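PDB 3WQD: D-threo-3-hydroxyaspartate dehydratase from Delftia, which uses pyridoxal 5'-phosphate and a divalent metal ion to deaminate D-threo-3-hydroxyaspartate to oxaloacetate and ammonium, and also dehydrates D-serine and L-threo- and L-erythro-3-hydroxyaspartate. Local coordinates for residues B[49-54]-B[71-76]; B[177-182]-B[204-209]; B[184-189]-B[227-232]. All blocks are in the same frame, centred on the assembly; numbering follows the deposited sequence.

Contact 1 of 3, residues B[49-54]-B[71-76]; sequences RPHVKT and GITVST. With PLP (pyridoxal-5'-phosphate), chain G; 999 ((3S)-3-hydroxy-D-aspartic acid), chain J.
The cofactor-lysine loop of the alanine-racemase-type TIM barrel is joined to strand 72-74 here, H51 and T73 forming a single parallel beta bridge. T73 N donates to P50 O (2.8 Å), and V52 N donates to T73 O (3.0 Å). T73 OG1 adds a bond to R49 O, reaching it from above the carbonyl plane. The imidazole of H51 lies between two aliphatic groups: T73 CG2 makes a CH-pi contact over one face, 3.7 Å from the ring centroid, while K53 CD lies over the opposite face. Its CG is anti to the backbone N (chi1 -156°), which carries the ring edge to the cofactor, H51 CD2 lying 3.6 Å from PLP C6. H51 ND1 accepts the bond from K53 N, fixing the rotation of the ring. With an alanine in place of H51, T73 CG2 and K53 CD would probably border a gap, and K53 N would lose its acceptor. K53, the residue inferred to carry PLP, is detached in this state: atom N of the bound (3S)-3-hydroxy-D-aspartate (999 N) sits 1.4 Å from PLP C4A, as in an external aldimine, and K53 NZ is 3.4 Å from PLP C4A. At the other end, R49 NH1 donates to I72 O (3.1 Å, 162°); this acceptor lies in the guanidinium plane, and D90 and E242 supply salt bridges. V52 spreads its two methyls, CG1 onto I72 CG2 and CG2 onto V74 CG1. Strand 72-74 pairs on its far flank with D90 and L92 of strand 90-93, R49 and H51 bond through their backbones to V243 and A245, and F83 of helix 77-85 packs on V52 and I72.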
loop_
_atom_site.group_PDB
_atom_site.type_symbol
_atom_site.label_atom_id
_atom_site.label_comp_id
_atom_site.label_asym_id
_atom_site.label_seq_id
_atom_site.Cartn_x
_atom_site.Cartn_y
_atom_site.Cartn_z
ATOM N N ARG B 49 23.423 11.091 -3.971
ATOM C CA ARG B 49 23.276 9.907 -3.062
ATOM C C ARG B 49 21.785 9.535 -3.201
ATOM O O ARG B 49 20.937 9.991 -2.415
ATOM C CB ARG B 49 23.614 10.237 -1.595
ATOM C CG ARG B 49 23.487 9.035 -0.707
ATOM C CD ARG B 49 23.480 9.391 0.813
ATOM N NE ARG B 49 24.867 9.710 1.213
ATOM C CZ ARG B 49 25.828 8.851 1.529
ATOM N NH1 ARG B 49 25.587 7.532 1.492
ATOM N NH2 ARG B 49 27.062 9.318 1.801
ATOM N N PRO B 50 21.448 8.667 -4.169
ATOM C CA PRO B 50 20.016 8.443 -4.474
ATOM C C PRO B 50 19.347 7.774 -3.285
ATOM O O PRO B 50 19.948 6.915 -2.542
ATOM C CB PRO B 50 20.076 7.439 -5.682
ATOM C CG PRO B 50 21.497 6.844 -5.656
ATOM C CD PRO B 50 22.410 7.972 -5.076
ATOM N N HIS B 51 18.098 8.126 -3.149
ATOM C CA HIS B 51 17.270 7.498 -2.096
ATOM C C HIS B 51 16.579 6.287 -2.678
ATOM O O HIS B 51 15.679 6.435 -3.529
ATOM C CB HIS B 51 16.218 8.507 -1.494
ATOM C CG HIS B 51 15.846 8.079 -0.133
ATOM N ND1 HIS B 51 15.625 6.750 0.178
ATOM C CD2 HIS B 51 15.722 8.814 1.074
ATOM C CE1 HIS B 51 15.417 6.664 1.533
ATOM N NE2 HIS B 51 15.439 7.938 2.040
ATOM N N VAL B 52 17.021 5.096 -2.314
ATOM C CA VAL B 52 16.535 3.869 -2.932
ATOM C C VAL B 52 15.196 3.446 -2.336
ATOM O O VAL B 52 14.636 2.453 -2.791
ATOM C CB VAL B 52 17.605 2.704 -2.828
ATOM C CG1 VAL B 52 18.840 3.149 -3.609
ATOM C CG2 VAL B 52 17.924 2.311 -1.396
ATOM N N LYS B 53 14.613 4.185 -1.400
ATOM C CA LYS B 53 13.330 3.729 -0.850
ATOM C C LYS B 53 12.222 3.778 -1.901
ATOM O O LYS B 53 11.169 3.120 -1.748
ATOM C CB LYS B 53 12.871 4.584 0.340
ATOM C CG LYS B 53 12.383 5.988 -0.064
ATOM C CD LYS B 53 11.954 6.838 1.187
ATOM C CE LYS B 53 11.663 8.321 0.869
ATOM N NZ LYS B 53 10.952 8.470 -0.366
ATOM N N THR B 54 12.414 4.497 -3.029
ATOM C CA THR B 54 11.383 4.563 -4.105
ATOM C C THR B 54 11.277 3.158 -4.781
ATOM O O THR B 54 10.130 2.744 -5.094
ATOM C CB THR B 54 11.782 5.620 -5.157
ATOM O OG1 THR B 54 11.635 6.900 -4.499
ATOM C CG2 THR B 54 10.889 5.586 -6.342
ATOM N N GLY B 71 27.209 6.255 -3.169
ATOM C CA GLY B 71 26.482 5.779 -1.984
ATOM C C GLY B 71 24.959 5.807 -2.241
ATOM O O GLY B 71 24.472 6.229 -3.329
ATOM N N ILE B 72 24.195 5.465 -1.190
ATOM C CA ILE B 72 22.769 5.487 -1.282
ATOM C C ILE B 72 22.213 6.041 0.054
ATOM O O ILE B 72 22.918 5.999 1.098
ATOM C CB ILE B 72 22.141 4.064 -1.492
ATOM C CG1 ILE B 72 22.474 3.086 -0.348
ATOM C CG2 ILE B 72 22.556 3.531 -2.892
ATOM C CD1 ILE B 72 21.820 1.676 -0.486
ATOM N N THR B 73 20.942 6.413 0.013
ATOM C CA THR B 73 20.169 6.728 1.211
ATOM C C THR B 73 19.103 5.626 1.320
ATOM O O THR B 73 18.520 5.202 0.279
ATOM C CB THR B 73 19.419 8.075 1.075
ATOM O OG1 THR B 73 20.352 9.072 0.603
ATOM C CG2 THR B 73 18.851 8.518 2.402
ATOM N N VAL B 74 18.866 5.135 2.542
ATOM C CA VAL B 74 17.830 4.105 2.789
ATOM C C VAL B 74 16.868 4.596 3.876
ATOM O O VAL B 74 17.241 5.461 4.714
ATOM C CB VAL B 74 18.426 2.749 3.229
ATOM C CG1 VAL B 74 19.325 2.197 2.088
ATOM C CG2 VAL B 74 19.201 2.835 4.519
ATOM N N SER B 75 15.645 4.073 3.829
ATOM C CA SER B 75 14.601 4.455 4.786
ATOM C C SER B 75 14.366 3.439 5.912
ATOM O O SER B 75 13.563 3.718 6.811
ATOM C CB SER B 75 13.258 4.747 4.089
ATOM O OG SER B 75 12.660 3.512 3.658
ATOM N N THR B 76 15.070 2.311 5.852
ATOM C CA THR B 76 14.951 1.247 6.847
ATOM C C THR B 76 16.270 0.514 6.952
ATOM O O THR B 76 17.018 0.473 5.940
ATOM C CB THR B 76 13.842 0.206 6.428
ATOM O OG1 THR B 76 14.207 -0.419 5.164
ATOM C CG2 THR B 76 12.428 0.833 6.320
HETATM N N1 PLP G . 15.829 12.394 1.837
HETATM C C2 PLP G . 14.948 12.089 2.806
HETATM C C2A PLP G . 15.327 12.139 4.251
HETATM C C3 PLP G . 13.569 11.837 2.459
HETATM O O3 PLP G . 12.682 11.549 3.405
HETATM C C4 PLP G . 13.230 11.797 1.044
HETATM C C4A PLP G . 11.881 11.552 0.614
HETATM C C5 PLP G . 14.315 12.036 0.107
HETATM C C6 PLP G . 15.603 12.395 0.540
HETATM C C5A PLP G . 14.019 11.930 -1.384
HETATM O O4P PLP G . 13.038 12.864 -1.809
HETATM P P PLP G . 12.416 12.595 -3.279
HETATM O O1P PLP G . 13.593 12.610 -4.225
HETATM O O2P PLP G . 11.524 13.806 -3.426
HETATM O O3P PLP G . 11.744 11.306 -3.226
HETATM O OD2 999 J . 6.515 12.835 0.414
HETATM C CG 999 J . 7.483 12.156 -0.051
HETATM O OD1 999 J . 7.310 11.298 -0.975
HETATM C CB 999 J . 8.891 12.396 0.507
HETATM O OB 999 J . 8.795 13.472 1.535
HETATM C CA 999 J . 9.502 11.164 1.127
HETATM N N 999 J . 10.865 11.473 1.576
HETATM C C 999 J . 8.704 10.613 2.232
HETATM O OXT 999 J . 7.652 10.029 2.051
HETATM O O 999 J . 9.241 10.712 3.381
#

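Contact 2 of 3, residues B[177-182]-B[204-209]; sequences GGVLTH and AGCVQA. With PLP (pyridoxal-5'-phosphate), chain G; 999 ((3S)-3-hydroxy-D-aspartic acid), chain J.
C206 meets V179, L180 and T181 where helix 192-215 packs against strand 175-180, a helix-on-strand layer of the TIM barrel. Around the closest approach of 8.2 Å the two axes run roughly antiparallel, at 147°, as expected when a helix returns along the outside of a parallel barrel. A204 and G205 contribute to the helix itself, their carbonyls accepting from Q208 N and A209 N. C206 then carries most of the contact. Its SG, set anti to the backbone N (chi1 -155°), is directed at the strand, 3.8 Å from V179 CG2 and 3.8 Å from the carbonyl carbon of L180. C206 CB meets T181 CG2 at the same separation, and C206 SG lies between V179 CG2 and T181 CG2. C206 O is 3.6 Å from V179 CG2. One turn on, A209 ends the segment with a looser touch, its CB 4.4 Å from V179 CG1. The side-chain contacts are apolar; the T181 hydroxyl bonds instead to I145 O and T147 OG1. The chain runs on to H182 in the active site, where H182 NE2 donates to OB, the hydroxyl of the bound hydroxyaspartate (2.8 Å, 158°), at the imidazole edge and one ring face lies over PLP, H182 CE1 3.3 Å from PLP C4. G226 O holds H182 ND1. The strand is flanked by strand 140-146, whose I145 touches both V179 and A209, and by strand 222-225, whose V223 and V225 pack against C206.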
loop_
_atom_site.group_PDB
_atom_site.type_symbol
_atom_site.label_atom_id
_atom_site.label_comp_id
_atom_site.label_asym_id
_atom_site.label_seq_id
_atom_site.Cartn_x
_atom_site.Cartn_y
_atom_site.Cartn_z
ATOM N N GLY B 177 29.480 13.458 11.510
ATOM C CA GLY B 177 29.902 13.368 10.125
ATOM C C GLY B 177 29.292 14.359 9.213
ATOM O O GLY B 177 29.754 14.532 8.051
ATOM N N GLY B 178 28.290 15.099 9.678
ATOM C CA GLY B 178 27.645 16.025 8.761
ATOM C C GLY B 178 26.271 16.429 9.300
ATOM O O GLY B 178 25.817 16.105 10.414
ATOM N N VAL B 179 25.585 17.237 8.457
ATOM C CA VAL B 179 24.175 17.664 8.659
ATOM C C VAL B 179 23.397 17.298 7.385
ATOM O O VAL B 179 23.947 17.239 6.258
ATOM C CB VAL B 179 24.009 19.190 8.905
ATOM C CG1 VAL B 179 24.497 19.474 10.363
ATOM C CG2 VAL B 179 24.842 20.019 7.888
ATOM N N LEU B 180 22.094 17.037 7.526
ATOM C CA LEU B 180 21.287 16.790 6.348
ATOM C C LEU B 180 19.920 17.425 6.554
ATOM O O LEU B 180 19.439 17.596 7.715
ATOM C CB LEU B 180 21.128 15.273 6.038
ATOM C CG LEU B 180 20.147 14.507 6.999
ATOM C CD1 LEU B 180 19.780 13.148 6.309
ATOM C CD2 LEU B 180 20.761 14.193 8.369
ATOM N N THR B 181 19.257 17.728 5.438
ATOM C CA THR B 181 17.904 18.234 5.482
ATOM C C THR B 181 17.137 17.665 4.278
ATOM O O THR B 181 17.776 17.380 3.233
ATOM C CB THR B 181 17.886 19.799 5.485
ATOM O OG1 THR B 181 16.547 20.199 5.821
ATOM C CG2 THR B 181 18.315 20.344 4.174
ATOM N N HIS B 182 15.800 17.630 4.408
ATOM C CA HIS B 182 14.945 17.277 3.285
ATOM C C HIS B 182 13.852 18.260 3.191
ATOM O O HIS B 182 12.967 18.329 4.111
ATOM C CB HIS B 182 14.320 15.867 3.586
ATOM C CG HIS B 182 13.180 15.477 2.667
ATOM N ND1 HIS B 182 13.323 15.367 1.256
ATOM C CD2 HIS B 182 11.890 15.101 2.957
ATOM C CE1 HIS B 182 12.109 14.884 0.751
ATOM N NE2 HIS B 182 11.247 14.799 1.760
ATOM N N ALA B 204 20.606 27.071 1.999
ATOM C CA ALA B 204 21.109 28.120 2.950
ATOM C C ALA B 204 20.960 27.624 4.406
ATOM O O ALA B 204 21.878 27.771 5.218
ATOM C CB ALA B 204 20.346 29.426 2.815
ATOM N N GLY B 205 19.847 26.934 4.728
ATOM C CA GLY B 205 19.589 26.500 6.094
ATOM C C GLY B 205 20.525 25.361 6.441
ATOM O O GLY B 205 21.017 25.307 7.587
ATOM N N CYS B 206 20.745 24.381 5.551
ATOM C CA CYS B 206 21.602 23.254 5.966
ATOM C C CYS B 206 23.070 23.766 6.122
ATOM O O CYS B 206 23.794 23.336 6.992
ATOM C CB CYS B 206 21.521 22.197 4.878
ATOM S SG CYS B 206 21.895 20.578 5.594
ATOM N N VAL B 207 23.521 24.659 5.189
ATOM C CA VAL B 207 24.878 25.209 5.262
ATOM C C VAL B 207 24.988 26.045 6.562
ATOM O O VAL B 207 26.002 25.965 7.242
ATOM C CB VAL B 207 25.198 26.013 3.988
ATOM C CG1 VAL B 207 26.514 26.774 4.207
ATOM C CG2 VAL B 207 25.374 25.038 2.797
ATOM N N GLN B 208 23.955 26.793 6.860
ATOM C CA GLN B 208 23.916 27.621 8.153
ATOM C C GLN B 208 24.173 26.721 9.365
ATOM O O GLN B 208 25.000 27.038 10.251
ATOM C CB GLN B 208 22.597 28.367 8.316
ATOM C CG GLN B 208 22.399 29.127 9.645
ATOM C CD GLN B 208 20.975 29.689 9.756
ATOM O OE1 GLN B 208 20.135 29.428 8.889
ATOM N NE2 GLN B 208 20.644 30.270 10.849
ATOM N N ALA B 209 23.459 25.567 9.418
ATOM C CA ALA B 209 23.658 24.678 10.550
ATOM C C ALA B 209 25.115 24.217 10.568
ATOM O O ALA B 209 25.730 24.091 11.652
ATOM C CB ALA B 209 22.698 23.483 10.433
HETATM N N1 PLP G . 15.829 12.394 1.837
HETATM C C2 PLP G . 14.948 12.089 2.806
HETATM C C2A PLP G . 15.327 12.139 4.251
HETATM C C3 PLP G . 13.569 11.837 2.459
HETATM O O3 PLP G . 12.682 11.549 3.405
HETATM C C4 PLP G . 13.230 11.797 1.044
HETATM C C4A PLP G . 11.881 11.552 0.614
HETATM C C5 PLP G . 14.315 12.036 0.107
HETATM C C6 PLP G . 15.603 12.395 0.540
HETATM C C5A PLP G . 14.019 11.930 -1.384
HETATM O O4P PLP G . 13.038 12.864 -1.809
HETATM P P PLP G . 12.416 12.595 -3.279
HETATM O O1P PLP G . 13.593 12.610 -4.225
HETATM O O2P PLP G . 11.524 13.806 -3.426
HETATM O O3P PLP G . 11.744 11.306 -3.226
HETATM O OD2 999 J . 6.515 12.835 0.414
HETATM C CG 999 J . 7.483 12.156 -0.051
HETATM O OD1 999 J . 7.310 11.298 -0.975
HETATM C CB 999 J . 8.891 12.396 0.507
HETATM O OB 999 J . 8.795 13.472 1.535
HETATM C CA 999 J . 9.502 11.164 1.127
HETATM N N 999 J . 10.865 11.473 1.576
HETATM C C 999 J . 8.704 10.613 2.232
HETATM O OXT 999 J . 7.652 10.029 2.051
HETATM O O 999 J . 9.241 10.712 3.381
#

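Contact 3 of 3, residues B[184-189]-B[227-232]; sequences GSSYEL and STPTAL. With PLP (pyridoxal-5'-phosphate), chain G; 999 ((3S)-3-hydroxy-D-aspartic acid), chain J.
S186 and Y187 meet S227 and P229 in a buried contact, part polar and part apolar, beside the PLP phosphate: a 3-10 turn after strand 175-180 lies against the first turn of helix 228-233. S186 OG and S227 OG share a hydrogen bond of 2.9 Å, either able to donate, and S227 holds the N-cap position. P229 CG comes within 3.5 Å of S186 OG, and S186 CB rests on T230 CG2. Y187 crosses the proline at about a right angle, CE1 3.8 Å from P229 CD. With chi1 at -76°, CG beside the backbone N, the phenol ring extends to the cofactor, and OH donates a very short bond of 2.5 Å to PLP O2P, which lies in the ring plane. T228 N gives the same oxygen a nearly straight bond (2.9 Å, 178°), and T228 OG1 donates to PLP O1P. Two donors thus grip O2P, one from each segment; the helix start probably adds a favourable field for the negatively charged phosphate, so the turn and the helix together anchor the cofactor's tail.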
loop_
_atom_site.group_PDB
_atom_site.type_symbol
_atom_site.label_atom_id
_atom_site.label_comp_id
_atom_site.label_asym_id
_atom_site.label_seq_id
_atom_site.Cartn_x
_atom_site.Cartn_y
_atom_site.Cartn_z
ATOM N N GLY B 184 10.847 18.637 2.077
ATOM C CA GLY B 184 9.670 17.942 1.507
ATOM C C GLY B 184 8.480 18.837 1.274
ATOM O O GLY B 184 7.563 18.428 0.580
ATOM N N SER B 185 8.488 20.085 1.804
ATOM C CA SER B 185 7.397 21.016 1.515
ATOM C C SER B 185 7.443 21.416 0.035
ATOM O O SER B 185 6.445 21.980 -0.454
ATOM C CB SER B 185 7.454 22.319 2.331
ATOM O OG SER B 185 8.547 23.180 1.924
ATOM N N SER B 186 8.477 21.011 -0.703
ATOM C CA SER B 186 8.542 21.318 -2.145
ATOM C C SER B 186 7.342 20.645 -2.882
ATOM O O SER B 186 6.918 21.066 -3.987
ATOM C CB SER B 186 9.873 20.847 -2.739
ATOM O OG SER B 186 9.923 19.389 -2.698
ATOM N N TYR B 187 6.779 19.574 -2.290
ATOM C CA TYR B 187 5.673 18.827 -2.944
ATOM C C TYR B 187 4.391 19.628 -2.938
ATOM O O TYR B 187 3.452 19.272 -3.670
ATOM C CB TYR B 187 5.432 17.526 -2.191
ATOM C CG TYR B 187 6.446 16.461 -2.459
ATOM C CD1 TYR B 187 7.824 16.696 -2.599
ATOM C CD2 TYR B 187 6.015 15.113 -2.639
ATOM C CE1 TYR B 187 8.728 15.633 -2.780
ATOM C CE2 TYR B 187 6.910 14.085 -2.889
ATOM C CZ TYR B 187 8.267 14.315 -2.932
ATOM O OH TYR B 187 9.144 13.276 -3.166
ATOM N N GLU B 188 4.353 20.749 -2.188
ATOM C CA GLU B 188 3.184 21.601 -2.178
ATOM C C GLU B 188 3.273 22.704 -3.243
ATOM O O GLU B 188 2.311 23.466 -3.369
ATOM C CB GLU B 188 3.099 22.311 -0.858
ATOM C CG GLU B 188 2.695 21.423 0.279
ATOM C CD GLU B 188 3.225 22.036 1.549
ATOM O OE1 GLU B 188 3.293 23.305 1.683
ATOM O OE2 GLU B 188 3.686 21.306 2.346
ATOM N N LEU B 189 4.371 22.783 -3.976
ATOM C CA LEU B 189 4.644 23.907 -4.909
ATOM C C LEU B 189 4.358 23.438 -6.341
ATOM O O LEU B 189 4.216 22.234 -6.596
ATOM C CB LEU B 189 6.107 24.362 -4.797
ATOM C CG LEU B 189 6.452 24.852 -3.361
ATOM C CD1 LEU B 189 7.920 25.315 -3.285
ATOM C CD2 LEU B 189 5.448 25.899 -2.827
ATOM N N SER B 227 15.250 17.041 -2.125
ATOM C CA SER B 227 13.988 16.386 -2.516
ATOM C C SER B 227 14.119 16.384 -4.060
ATOM O O SER B 227 14.936 17.173 -4.611
ATOM C CB SER B 227 12.752 17.151 -2.057
ATOM O OG SER B 227 12.671 18.420 -2.683
ATOM N N THR B 228 13.346 15.577 -4.753
ATOM C CA THR B 228 13.465 15.580 -6.210
ATOM C C THR B 228 13.175 16.979 -6.788
ATOM O O THR B 228 13.924 17.436 -7.634
ATOM C CB THR B 228 12.595 14.417 -6.825
ATOM O OG1 THR B 228 13.354 13.247 -6.725
ATOM C CG2 THR B 228 12.318 14.732 -8.357
ATOM N N PRO B 229 12.097 17.625 -6.337
ATOM C CA PRO B 229 11.845 18.955 -6.988
ATOM C C PRO B 229 12.927 19.990 -6.687
ATOM O O PRO B 229 13.244 20.772 -7.594
ATOM C CB PRO B 229 10.493 19.391 -6.380
ATOM C CG PRO B 229 9.842 18.028 -5.964
ATOM C CD PRO B 229 10.961 17.166 -5.467
ATOM N N THR B 230 13.468 20.015 -5.448
ATOM C CA THR B 230 14.493 21.049 -5.144
ATOM C C THR B 230 15.834 20.645 -5.773
ATOM O O THR B 230 16.601 21.537 -6.200
ATOM C CB THR B 230 14.661 21.316 -3.647
ATOM O OG1 THR B 230 14.854 20.060 -2.946
ATOM C CG2 THR B 230 13.434 22.073 -3.095
ATOM N N ALA B 231 16.095 19.332 -5.932
ATOM C CA ALA B 231 17.330 18.911 -6.635
ATOM C C ALA B 231 17.337 19.451 -8.073
ATOM O O ALA B 231 18.377 19.924 -8.590
ATOM C CB ALA B 231 17.549 17.426 -6.653
ATOM N N LEU B 232 16.162 19.343 -8.717
ATOM C CA LEU B 232 16.025 19.761 -10.128
ATOM C C LEU B 232 15.891 21.290 -10.305
ATOM O O LEU B 232 16.054 21.838 -11.395
ATOM C CB LEU B 232 14.829 19.078 -10.795
ATOM C CG LEU B 232 15.040 17.557 -10.882
ATOM C CD1 LEU B 232 13.722 16.852 -11.273
ATOM C CD2 LEU B 232 16.192 17.204 -11.848
HETATM N N1 PLP G . 15.829 12.394 1.837
HETATM C C2 PLP G . 14.948 12.089 2.806
HETATM C C2A PLP G . 15.327 12.139 4.251
HETATM C C3 PLP G . 13.569 11.837 2.459
HETATM O O3 PLP G . 12.682 11.549 3.405
HETATM C C4 PLP G . 13.230 11.797 1.044
HETATM C C4A PLP G . 11.881 11.552 0.614
HETATM C C5 PLP G . 14.315 12.036 0.107
HETATM C C6 PLP G . 15.603 12.395 0.540
HETATM C C5A PLP G . 14.019 11.930 -1.384
HETATM O O4P PLP G . 13.038 12.864 -1.809
HETATM P P PLP G . 12.416 12.595 -3.279
HETATM O O1P PLP G . 13.593 12.610 -4.225
HETATM O O2P PLP G . 11.524 13.806 -3.426
HETATM O O3P PLP G . 11.744 11.306 -3.226
HETATM O OD2 999 J . 6.515 12.835 0.414
HETATM C CG 999 J . 7.483 12.156 -0.051
HETATM O OD1 999 J . 7.310 11.298 -0.975
HETATM C CB 999 J . 8.891 12.396 0.507
HETATM O OB 999 J . 8.795 13.472 1.535
HETATM C CA 999 J . 9.502 11.164 1.127
HETATM N N 999 J . 10.865 11.473 1.576
HETATM C C 999 J . 8.704 10.613 2.232
HETATM O OXT 999 J . 7.652 10.029 2.051
HETATM O O 999 J . 9.241 10.712 3.381
#

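All three contacts are buried, and all meet PLP and the bound hydroxyaspartate, but from different parts of the barrel. Contact 1, nearest the centre of the chain, is held by backbone and side-chain hydrogen bonds in equal number and places the lysine and a histidine at the cofactor. Contact 2, centred about 20 Å from the centre of the chain, is an apolar helix-on-strand layer and touches that ligand only through H182. Contact 3 is mixed, with hydroxyls and a helix start turned to the phosphate. Contacts 1 and 2 reach the same parallel sheet, their centres 18 Å apart. Contacts 2 and 3 alternate along the chain and touch, H182 CE1 lying 3.7 Å from S227 CB.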